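Local coordinates for protein post-proline cleaving enzyme (Rickettsia typhi, PDB 4HVT) that probably cleaves short peptides on the carboxyl side of proline, as a serine peptidase of the prolyl oligopeptidase family, at residues F352-T357 with A397-S402. Numbering follows the deposited sequence.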
ATOM      1  N   PHE A 352       4.888   8.337  14.512  1.00  8.72           N
ATOM      2  CA  PHE A 352       4.001   7.224  14.707  1.00  8.38           C
ATOM      3  C   PHE A 352       3.910   6.243  13.536  1.00  8.33           C
ATOM      4  O   PHE A 352       3.863   6.640  12.353  1.00  8.56           O
ATOM      5  CB  PHE A 352       2.599   7.782  15.013  1.00  8.26           C
ATOM      6  CG  PHE A 352       1.539   6.719  15.147  1.00  7.82           C
ATOM      7  CD1 PHE A 352       1.397   6.026  16.337  1.00  7.98           C
ATOM      8  CD2 PHE A 352       0.669   6.428  14.104  1.00  7.52           C
ATOM      9  CE1 PHE A 352       0.370   5.066  16.485  1.00  7.82           C
ATOM     10  CE2 PHE A 352      -0.347   5.501  14.240  1.00  7.19           C
ATOM     11  CZ  PHE A 352      -0.467   4.762  15.418  1.00  7.45           C
ATOM     12  N   ASN A 353       3.905   4.935  13.814  1.00  8.16           N
ATOM     13  CA  ASN A 353       3.680   3.952  12.801  1.00  8.09           C
ATOM     14  C   ASN A 353       2.288   3.289  12.926  1.00  7.74           C
ATOM     15  O   ASN A 353       1.390   3.520  12.082  1.00  7.41           O
ATOM     16  CB  ASN A 353       4.824   2.941  12.733  1.00  8.43           C
ATOM     17  CG  ASN A 353       4.731   1.998  11.548  1.00  8.61           C
ATOM     18  OD1 ASN A 353       3.989   2.223  10.579  1.00  9.13           O
ATOM     19  ND2 ASN A 353       5.489   0.894  11.631  1.00  8.65           N
ATOM     20  N   PHE A 354       2.099   2.493  13.963  1.00  7.96           N
ATOM     21  CA  PHE A 354       0.829   1.830  14.172  1.00  7.93           C
ATOM     22  C   PHE A 354       0.588   1.462  15.625  1.00  8.20           C
ATOM     23  O   PHE A 354       1.524   1.374  16.425  1.00  8.16           O
ATOM     24  CB  PHE A 354       0.623   0.590  13.252  1.00  7.98           C
ATOM     25  CG  PHE A 354       1.571  -0.550  13.487  1.00  8.44           C
ATOM     26  CD1 PHE A 354       1.365  -1.412  14.564  1.00  8.77           C
ATOM     27  CD2 PHE A 354       2.645  -0.771  12.631  1.00  8.83           C
ATOM     28  CE1 PHE A 354       2.228  -2.488  14.792  1.00  9.03           C
ATOM     29  CE2 PHE A 354       3.482  -1.863  12.815  1.00  8.79           C
ATOM     30  CZ  PHE A 354       3.279  -2.709  13.917  1.00  9.01           C
ATOM     31  N   ILE A 355      -0.694   1.220  15.916  1.00  8.40           N
ATOM     32  CA  ILE A 355      -1.147   0.507  17.145  1.00  9.20           C
ATOM     33  C   ILE A 355      -1.619  -0.898  16.755  1.00  9.07           C
ATOM     34  O   ILE A 355      -2.243  -1.082  15.709  1.00  9.45           O
ATOM     35  CB  ILE A 355      -2.321   1.235  17.775  1.00  9.81           C
ATOM     36  CG1 ILE A 355      -1.867   2.527  18.468  1.00 10.57           C
ATOM     37  CG2 ILE A 355      -3.142   0.410  18.763  1.00 10.25           C
ATOM     38  CD1 ILE A 355      -1.266   2.331  19.836  1.00 11.28           C
ATOM     39  N   SER A 356      -1.333  -1.903  17.595  1.00  9.17           N
ATOM     40  CA  SER A 356      -1.903  -3.233  17.380  1.00  9.48           C
ATOM     41  C   SER A 356      -2.225  -3.754  18.777  1.00  9.57           C
ATOM     42  O   SER A 356      -1.507  -3.437  19.739  1.00  9.74           O
ATOM     43  CB  SER A 356      -0.941  -4.143  16.643  1.00  9.93           C
ATOM     44  OG  SER A 356      -1.593  -5.243  16.031  1.00 11.09           O
ATOM     45  N   THR A 357      -3.274  -4.538  18.884  1.00  9.64           N
ATOM     46  CA  THR A 357      -3.786  -4.876  20.195  1.00 10.67           C
ATOM     47  C   THR A 357      -3.848  -6.394  20.365  1.00 10.49           C
ATOM     48  O   THR A 357      -4.165  -7.106  19.386  1.00 10.15           O
ATOM     49  CB  THR A 357      -5.230  -4.281  20.325  1.00 11.61           C
ATOM     50  OG1 THR A 357      -5.161  -2.849  20.113  1.00 12.59           O
ATOM     51  CG2 THR A 357      -5.760  -4.495  21.670  1.00 12.63           C
ATOM     52  N   ALA A 397      16.250  -1.893  12.508  1.00 13.13           N
ATOM     53  CA  ALA A 397      15.082  -2.763  12.605  1.00 12.29           C
ATOM     54  C   ALA A 397      13.835  -2.176  11.931  1.00 11.70           C
ATOM     55  O   ALA A 397      13.610  -0.965  11.950  1.00 11.15           O
ATOM     56  CB  ALA A 397      14.767  -3.036  14.058  1.00 12.57           C
ATOM     57  N   ILE A 398      13.090  -3.062  11.266  1.00 11.05           N
ATOM     58  CA  ILE A 398      11.781  -2.793  10.735  1.00 10.67           C
ATOM     59  C   ILE A 398      10.864  -3.858  11.319  1.00 10.38           C
ATOM     60  O   ILE A 398      11.177  -5.052  11.230  1.00 10.93           O
ATOM     61  CB  ILE A 398      11.818  -2.933   9.187  1.00 10.74           C
ATOM     62  CG1 ILE A 398      12.869  -1.999   8.610  1.00 11.17           C
ATOM     63  CG2 ILE A 398      10.436  -2.782   8.577  1.00 10.50           C
ATOM     64  CD1 ILE A 398      12.579  -0.533   8.777  1.00 11.22           C
ATOM     65  N   PHE A 399       9.756  -3.400  11.896  1.00  9.75           N
ATOM     66  CA  PHE A 399       8.810  -4.146  12.719  1.00  9.55           C
ATOM     67  C   PHE A 399       7.445  -4.256  12.084  1.00  9.50           C
ATOM     68  O   PHE A 399       6.907  -3.291  11.552  1.00  9.26           O
ATOM     69  CB  PHE A 399       8.689  -3.464  14.074  1.00  9.32           C
ATOM     70  CG  PHE A 399       7.766  -4.142  15.055  1.00  9.08           C
ATOM     71  CD1 PHE A 399       8.236  -5.111  15.917  1.00  9.30           C
ATOM     72  CD2 PHE A 399       6.439  -3.725  15.171  1.00  8.72           C
ATOM     73  CE1 PHE A 399       7.376  -5.716  16.861  1.00  9.25           C
ATOM     74  CE2 PHE A 399       5.593  -4.280  16.107  1.00  8.78           C
ATOM     75  CZ  PHE A 399       6.048  -5.294  16.950  1.00  8.97           C
ATOM     76  N   GLY A 400       6.859  -5.450  12.179  1.00  9.63           N
ATOM     77  CA  GLY A 400       5.496  -5.656  11.790  1.00  9.52           C
ATOM     78  C   GLY A 400       4.847  -6.679  12.667  1.00  9.73           C
ATOM     79  O   GLY A 400       5.544  -7.454  13.386  1.00  9.95           O
ATOM     80  N   MET A 401       3.519  -6.686  12.647  1.00  9.88           N
ATOM     81  CA  MET A 401       2.825  -7.714  13.438  1.00 10.18           C
ATOM     82  C   MET A 401       1.368  -7.884  13.007  1.00 10.06           C
ATOM     83  O   MET A 401       0.815  -7.009  12.385  1.00 10.42           O
ATOM     84  CB  MET A 401       2.909  -7.431  14.938  1.00 10.63           C
ATOM     85  CG  MET A 401       2.057  -6.253  15.427  1.00 10.46           C
ATOM     86  SD  MET A 401       2.315  -5.919  17.189  1.00 11.29           S
ATOM     87  CE  MET A 401       1.436  -7.138  18.022  1.00 11.10           C
ATOM     88  N   SER A 402       0.818  -9.042  13.386  1.00 10.98           N
ATOM     89  CA  SER A 402      -0.623  -9.325  13.243  1.00 11.22           C
ATOM     90  C   SER A 402      -1.129  -9.709  14.629  1.00 11.13           C
ATOM     91  O   SER A 402      -0.469 -10.441  15.357  1.00 11.63           O
ATOM     92  CB  SER A 402      -0.888 -10.464  12.260  1.00 11.75           C
ATOM     93  OG  SER A 402      -0.279 -11.692  12.583  1.00 14.10           O
TER
HETATM   94  O   HOH W   1       5.351  -1.192   9.496  1.00 21.39           O
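Phe354 reaches across from strand 352-357 and brings the end of its ring against Phe399 and Met401. Its CZ lies 3.5 Å from Phe399 CD2, close to the plane of the Phe399 ring. The rings meet at their borders without overlapping, their planes only 21° apart and their centroids separated by 5.9 Å, so the pair is not a stack. With chi1 at 65°, Phe354 CG is tucked between the backbone N and C, and this sends the ring into the space between the strands. On the flank nearer Ser356, Phe354 CE1 touches Met401 CG at 3.8 Å. The methionine chain then bends at its third torsion, and its sulfur SD comes to 3.7 Å from Ser356 CB. The hydroxyl of Ser356 is bonded to Ser403 OG, just past the end of 397-402, a link from strand 352-357 to the residue that follows strand 398-402, at the end where the backbones draw nearest.

The Asn353 end is looser. Asn353 ND2 stands 4.4 Å from Phe399 O, too far for a direct bond, and a water fills in: it accepts from Asn353 ND2 at 3.0 Å and donates weakly to Phe399 O at 3.3 Å. Both this water and Phe399 O lie at the edge of the Phe354 ring, in its plane.

No direct hydrogen bond joins the segments; the strands run at 35° to each other and belong to separate sheets, as expected of neighbouring blades in the N-terminal beta-propeller. Strand 350-357 pairs antiparallel with strand 362-368, where Asn353 and Phe354 form a classic beta bulge opposite Ala365. Strand 398-402 is the first of the next four-stranded sheet, and from strand 410-415 Ile412 packs against both Phe399 and Met401.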